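Local coordinates for protein lipid II:glycine glycyltransferase (Staphylococcus aureus, PDB 6SNR) that probably attaches the first glycine of the pentaglycine interpeptide bridge to the lysine of membrane-bound lipid II, taking it from glycyl-tRNA in a ribosome-independent reaction, at residues Ile43-Asp48 / Leu90-Glu95; Phe76-Asp79 / Glu84-Asn87. One frame throughout, in Å; residues are numbered along the deposited sequence.

Contact 1: residues Ile43-Asp48 / Leu90-Glu95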
ATOM      1  N   ILE A  43       7.889   2.186  25.327  1.00 14.74           N
ATOM      2  CA  ILE A  43       7.510   3.120  26.410  1.00 16.05           C
ATOM      3  C   ILE A  43       6.021   3.414  26.280  1.00 17.91           C
ATOM      4  O   ILE A  43       5.438   3.369  25.196  1.00 19.01           O
ATOM      5  CB  ILE A  43       8.304   4.440  26.422  1.00 17.07           C
ATOM      6  CG1 ILE A  43       8.232   5.203  25.069  1.00 17.91           C
ATOM      7  CG2 ILE A  43       9.770   4.140  26.704  1.00 17.52           C
ATOM      8  CD1 ILE A  43       8.958   6.559  25.009  1.00 18.61           C
ATOM      9  N   ALA A  44       5.389   3.729  27.408  1.00 16.85           N
ATOM     10  CA  ALA A  44       3.994   4.156  27.466  1.00 17.73           C
ATOM     11  C   ALA A  44       3.859   5.084  28.634  1.00 18.82           C
ATOM     12  O   ALA A  44       4.516   4.892  29.647  1.00 18.35           O
ATOM     13  CB  ALA A  44       3.031   2.981  27.555  1.00 18.41           C
ATOM     14  N   VAL A  45       3.054   6.115  28.468  1.00 19.08           N
ATOM     15  CA  VAL A  45       2.738   7.085  29.531  1.00 21.13           C
ATOM     16  C   VAL A  45       1.218   7.356  29.576  1.00 20.98           C
ATOM     17  O   VAL A  45       0.485   7.194  28.587  1.00 21.56           O
ATOM     18  CB  VAL A  45       3.499   8.405  29.306  1.00 20.30           C
ATOM     19  CG1 VAL A  45       5.007   8.213  29.250  1.00 19.58           C
ATOM     20  CG2 VAL A  45       2.980   9.111  28.065  1.00 20.40           C
ATOM     21  N   GLY A  46       0.713   7.679  30.768  1.00 22.44           N
ATOM     22  CA  GLY A  46      -0.693   7.995  30.933  1.00 23.73           C
ATOM     23  C   GLY A  46      -1.038   8.444  32.351  1.00 25.89           C
ATOM     24  O   GLY A  46      -0.153   8.742  33.141  1.00 25.71           O
ATOM     25  N   ARG A  47      -2.333   8.529  32.620  1.00 30.10           N
ATOM     26  CA  ARG A  47      -2.841   8.999  33.925  1.00 34.20           C
ATOM     27  C   ARG A  47      -4.117   8.251  34.234  1.00 33.80           C
ATOM     28  O   ARG A  47      -4.929   7.999  33.331  1.00 31.09           O
ATOM     29  CB  ARG A  47      -3.179  10.489  33.880  1.00 38.89           C
ATOM     30  CG  ARG A  47      -1.996  11.420  33.982  1.00 46.65           C
ATOM     31  CD  ARG A  47      -2.446  12.870  34.082  1.00 52.03           C
ATOM     32  NE  ARG A  47      -2.950  13.221  35.418  1.00 57.80           N
ATOM     33  CZ  ARG A  47      -4.236  13.291  35.774  1.00 62.52           C
ATOM     34  NH1 ARG A  47      -5.214  13.023  34.907  1.00 68.38           N
ATOM     35  NH2 ARG A  47      -4.553  13.626  37.021  1.00 63.08           N
ATOM     36  N   ASP A  48      -4.301   7.907  35.509  1.00 37.55           N
ATOM     37  CA  ASP A  48      -5.543   7.267  35.967  1.00 38.45           C
ATOM     38  C   ASP A  48      -5.835   5.956  35.258  1.00 37.22           C
ATOM     39  O   ASP A  48      -7.005   5.624  35.044  1.00 37.35           O
ATOM     40  CB  ASP A  48      -6.751   8.205  35.783  1.00 41.35           C
ATOM     41  CG  ASP A  48      -6.536   9.585  36.389  1.00 43.75           C
ATOM     42  OD1 ASP A  48      -6.062   9.660  37.536  1.00 46.52           O
ATOM     43  OD2 ASP A  48      -6.833  10.592  35.710  1.00 48.92           O
ATOM     44  N   LEU A  90       9.424  11.801  25.933  1.00 19.47           N
ATOM     45  CA  LEU A  90      10.864  12.136  25.760  1.00 19.05           C
ATOM     46  C   LEU A  90      11.710  11.732  26.995  1.00 18.54           C
ATOM     47  O   LEU A  90      12.773  11.158  26.849  1.00 19.02           O
ATOM     48  CB  LEU A  90      11.051  13.617  25.396  1.00 19.19           C
ATOM     49  CG  LEU A  90      12.494  14.071  25.164  1.00 19.62           C
ATOM     50  CD1 LEU A  90      13.240  13.282  24.102  1.00 20.22           C
ATOM     51  CD2 LEU A  90      12.513  15.585  24.833  1.00 20.63           C
ATOM     52  N   ASP A  91      11.204  12.021  28.191  1.00 21.23           N
ATOM     53  CA  ASP A  91      11.887  11.636  29.422  1.00 22.19           C
ATOM     54  C   ASP A  91      12.194  10.129  29.428  1.00 21.26           C
ATOM     55  O   ASP A  91      13.345   9.706  29.647  1.00 20.58           O
ATOM     56  CB  ASP A  91      11.057  12.007  30.651  1.00 24.26           C
ATOM     57  CG  ASP A  91      11.097  13.518  31.022  1.00 28.80           C
ATOM     58  OD1 ASP A  91      11.901  14.330  30.481  1.00 31.41           O
ATOM     59  OD2 ASP A  91      10.295  13.882  31.913  1.00 30.71           O
ATOM     60  N   SER A  92      11.168   9.321  29.135  1.00 21.75           N
ATOM     61  CA  SER A  92      11.356   7.871  29.084  1.00 20.52           C
ATOM     62  C   SER A  92      12.304   7.416  27.994  1.00 19.14           C
ATOM     63  O   SER A  92      13.111   6.507  28.200  1.00 18.33           O
ATOM     64  CB  SER A  92      10.013   7.131  28.970  1.00 22.31           C
ATOM     65  OG  SER A  92       9.200   7.376  30.123  1.00 23.89           O
ATOM     66  N   ALA A  93      12.190   8.001  26.793  1.00 16.55           N
ATOM     67  CA  ALA A  93      13.092   7.627  25.719  1.00 17.48           C
ATOM     68  C   ALA A  93      14.536   7.970  26.010  1.00 16.54           C
ATOM     69  O   ALA A  93      15.397   7.201  25.708  1.00 16.84           O
ATOM     70  CB  ALA A  93      12.698   8.221  24.340  1.00 17.05           C
ATOM     71  N   LYS A  94      14.764   9.111  26.653  1.00 18.45           N
ATOM     72  CA  LYS A  94      16.124   9.518  27.001  1.00 18.64           C
ATOM     73  C   LYS A  94      16.743   8.541  27.988  1.00 18.57           C
ATOM     74  O   LYS A  94      17.854   8.172  27.850  1.00 19.49           O
ATOM     75  CB  LYS A  94      16.121  10.916  27.609  1.00 20.81           C
ATOM     76  CG  LYS A  94      15.996  12.045  26.604  1.00 22.28           C
ATOM     77  CD  LYS A  94      15.671  13.367  27.257  1.00 23.45           C
ATOM     78  CE  LYS A  94      16.781  13.743  28.228  1.00 26.63           C
ATOM     79  NZ  LYS A  94      16.678  15.180  28.486  1.00 26.41           N
ATOM     80  N   GLU A  95      15.964   8.087  28.965  1.00 20.98           N
ATOM     81  CA  GLU A  95      16.483   7.076  29.913  1.00 22.01           C
ATOM     82  C   GLU A  95      16.988   5.797  29.205  1.00 21.37           C
ATOM     83  O   GLU A  95      18.090   5.258  29.434  1.00 20.33           O
ATOM     84  CB  GLU A  95      15.403   6.685  30.926  1.00 24.31           C
ATOM     85  CG  GLU A  95      14.895   7.750  31.857  1.00 30.22           C
ATOM     86  CD  GLU A  95      14.150   7.193  33.073  1.00 36.07           C
ATOM     87  OE1 GLU A  95      14.125   5.953  33.278  1.00 35.89           O
ATOM     88  OE2 GLU A  95      13.597   8.022  33.830  1.00 41.67           O
TER
HETATM   89  O   HOH W   1       7.367   5.483  29.956  1.00 27.73           O
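I43 lies nearest S92 where strand 43-47 runs nearly antiparallel to helix 90-95, the two short axes making an angle of 152° and approaching to 8.7 Å, with 6.7 Å between the CA atoms of I43 and S92. I43 does most of the packing, and its two branches divide the work. CG2 comes against the methylene of S92, 3.8 Å from S92 CB, while the longer branch continues to the next residue of the helix, where CD1 lies 4.1 Å from A93 CB. The first torsion of I43, chi1 55°, sets CG1 between the backbone N and the carbonyl carbon, and the extended chi2 then carries CD1 onto the turn at A93. The same strand residue also touches L89 and I96 of the helix, so it spans more than one turn. Helix 83-99 here packs on a face of the mixed beta-sheet that contains strand 39-47, in this member of the FemABX family, and I43 also touches A55 and L57 of the neighbouring strand 50-61. V45 follows two residues later on the same face and makes a looser approach, CG1 standing 4.4 Å from S92 OG, while it also meets A88 and L89. The polar part of the contact runs through one water, which donates to A44 O at 2.9 Å and is hydrogen-bonded to S92 OG at 2.6 Å. That hydroxyl, beside its own backbone N at chi1 -63°, also makes a weak hydrogen bond to A88 O one helical turn earlier.

Contact 2: residues Phe76-Asp79 / Glu84-Asn87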
ATOM      1  N   PHE A  76       6.910   9.595  17.991  1.00 16.56           N
ATOM      2  CA  PHE A  76       6.016   9.034  19.004  1.00 18.25           C
ATOM      3  C   PHE A  76       4.542   9.005  18.577  1.00 17.42           C
ATOM      4  O   PHE A  76       4.077   9.836  17.781  1.00 17.18           O
ATOM      5  CB  PHE A  76       6.022   9.900  20.275  1.00 18.13           C
ATOM      6  CG  PHE A  76       7.379  10.356  20.772  1.00 18.28           C
ATOM      7  CD1 PHE A  76       8.228   9.496  21.465  1.00 17.43           C
ATOM      8  CD2 PHE A  76       7.789  11.663  20.572  1.00 18.24           C
ATOM      9  CE1 PHE A  76       9.417   9.933  21.989  1.00 17.56           C
ATOM     10  CE2 PHE A  76       8.990  12.115  21.088  1.00 18.87           C
ATOM     11  CZ  PHE A  76       9.800  11.257  21.807  1.00 19.78           C
ATOM     12  N   VAL A  77       3.786   8.077  19.138  1.00 15.31           N
ATOM     13  CA  VAL A  77       2.340   7.955  18.908  1.00 16.17           C
ATOM     14  C   VAL A  77       1.617   8.662  20.050  1.00 18.33           C
ATOM     15  O   VAL A  77       1.366   8.097  21.134  1.00 17.36           O
ATOM     16  CB  VAL A  77       1.895   6.514  18.726  1.00 16.79           C
ATOM     17  CG1 VAL A  77       0.403   6.467  18.429  1.00 16.82           C
ATOM     18  CG2 VAL A  77       2.683   5.838  17.614  1.00 16.41           C
ATOM     19  N   VAL A  78       1.331   9.931  19.793  1.00 17.17           N
ATOM     20  CA  VAL A  78       0.832  10.864  20.794  1.00 18.17           C
ATOM     21  C   VAL A  78       0.190  12.053  20.085  1.00 18.54           C
ATOM     22  O   VAL A  78       0.527  12.345  18.971  1.00 18.78           O
ATOM     23  CB  VAL A  78       1.945  11.324  21.760  1.00 17.54           C
ATOM     24  CG1 VAL A  78       2.989  12.233  21.120  1.00 20.39           C
ATOM     25  CG2 VAL A  78       1.348  11.988  22.989  1.00 18.45           C
ATOM     26  N   ASP A  79      -0.738  12.709  20.760  1.00 19.81           N
ATOM     27  CA  ASP A  79      -1.227  14.031  20.356  1.00 21.84           C
ATOM     28  C   ASP A  79      -0.120  15.048  20.671  1.00 22.45           C
ATOM     29  O   ASP A  79       0.206  15.257  21.841  1.00 22.17           O
ATOM     30  CB  ASP A  79      -2.549  14.307  21.090  1.00 23.54           C
ATOM     31  CG  ASP A  79      -3.145  15.677  20.786  1.00 26.30           C
ATOM     32  OD1 ASP A  79      -2.519  16.500  20.075  1.00 25.74           O
ATOM     33  OD2 ASP A  79      -4.269  15.921  21.289  1.00 30.16           O
ATOM     34  N   GLU A  84       2.233  17.499  28.205  1.00 26.88           N
ATOM     35  CA  GLU A  84       2.623  16.659  29.330  1.00 29.78           C
ATOM     36  C   GLU A  84       2.964  15.251  28.855  1.00 25.17           C
ATOM     37  O   GLU A  84       3.933  14.686  29.297  1.00 25.27           O
ATOM     38  CB  GLU A  84       1.558  16.629  30.424  1.00 33.32           C
ATOM     39  CG  GLU A  84       1.439  17.944  31.187  1.00 39.42           C
ATOM     40  CD  GLU A  84       2.453  18.101  32.314  1.00 45.69           C
ATOM     41  OE1 GLU A  84       3.535  17.453  32.284  1.00 46.68           O
ATOM     42  OE2 GLU A  84       2.162  18.891  33.243  1.00 54.11           O
ATOM     43  N   ALA A  85       2.165  14.715  27.949  1.00 22.90           N
ATOM     44  CA  ALA A  85       2.418  13.366  27.442  1.00 21.96           C
ATOM     45  C   ALA A  85       3.660  13.369  26.565  1.00 21.63           C
ATOM     46  O   ALA A  85       4.485  12.441  26.612  1.00 21.76           O
ATOM     47  CB  ALA A  85       1.213  12.872  26.647  1.00 22.45           C
ATOM     48  N   LEU A  86       3.780  14.359  25.690  1.00 21.34           N
ATOM     49  CA  LEU A  86       4.987  14.454  24.856  1.00 21.51           C
ATOM     50  C   LEU A  86       6.261  14.529  25.691  1.00 20.72           C
ATOM     51  O   LEU A  86       7.218  13.781  25.441  1.00 21.55           O
ATOM     52  CB  LEU A  86       4.901  15.653  23.909  1.00 22.67           C
ATOM     53  CG  LEU A  86       6.035  15.890  22.921  1.00 21.97           C
ATOM     54  CD1 LEU A  86       6.218  14.731  21.936  1.00 23.19           C
ATOM     55  CD2 LEU A  86       5.735  17.192  22.186  1.00 22.59           C
ATOM     56  N   ASN A  87       6.298  15.428  26.709  1.00 20.74           N
ATOM     57  CA  ASN A  87       7.492  15.506  27.562  1.00 23.21           C
ATOM     58  C   ASN A  87       7.804  14.204  28.284  1.00 19.80           C
ATOM     59  O   ASN A  87       8.958  13.804  28.431  1.00 20.44           O
ATOM     60  CB  ASN A  87       7.300  16.634  28.603  1.00 27.55           C
ATOM     61  CG  ASN A  87       8.431  16.714  29.617  1.00 31.02           C
ATOM     62  OD1 ASN A  87       8.212  16.434  30.819  1.00 36.10           O
ATOM     63  ND2 ASN A  87       9.629  17.091  29.168  1.00 32.40           N
TER
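V78 and A85 meet where a beta-alpha-beta unit turns from its first strand, 68-78, into helix 83-99, which leads on to the parallel strand 102-107. The contact between the two segments is apolar, and four buried residues make it: F76 and V78 from the strand side, A85 and L86 from the first turn of the helix. The aliphatic pairs centre on V78, whose two methyls take different partners. Its chi1 of 70° puts CG1 between the backbone N and the carbonyl carbon and leaves CG2 anti to N, 3.8 Å from A85 CB, whereas CG1 reaches L86 CD1 at 4.2 Å, the side chains of V78 and L86 crossing at about a right angle. Aromatic packing adds F76, which follows a cis peptide bond; F76 also touches A55 of strand 50-61 and L89 of the helix. Polar bonds with neighbouring residues hold the turn itself: D79 OD1 accepts from S81 N, and N82 OD1 accepts from A85 N. L86 joins the two groups, since its chi1 of -178° extends the chain toward the strand and brings CD1 obliquely to the phenyl ring, 3.7 Å from F76 CD2 and 3.9 Å from F76 CE2.

Contacts 1 and 2 show how one helix can be fixed to a sheet at two places about two turns apart. Their centres lie 8 Å apart, and both use helix 83-99: residues 84-87 near its start serve contact 2, and 90-95 further on serve contact 1. The strands they meet, 68-78 and 39-47, belong to the same mixed sheet with strand 50-61 between them, so the helix bridges non-adjacent strands. Along the chain contact 2 is nested inside the loop closed by contact 1. The two touch directly, V45 CG2 lying 3.9 Å from A85 O, so the two buried contacts adjoin within the FemAB family region of this monomer.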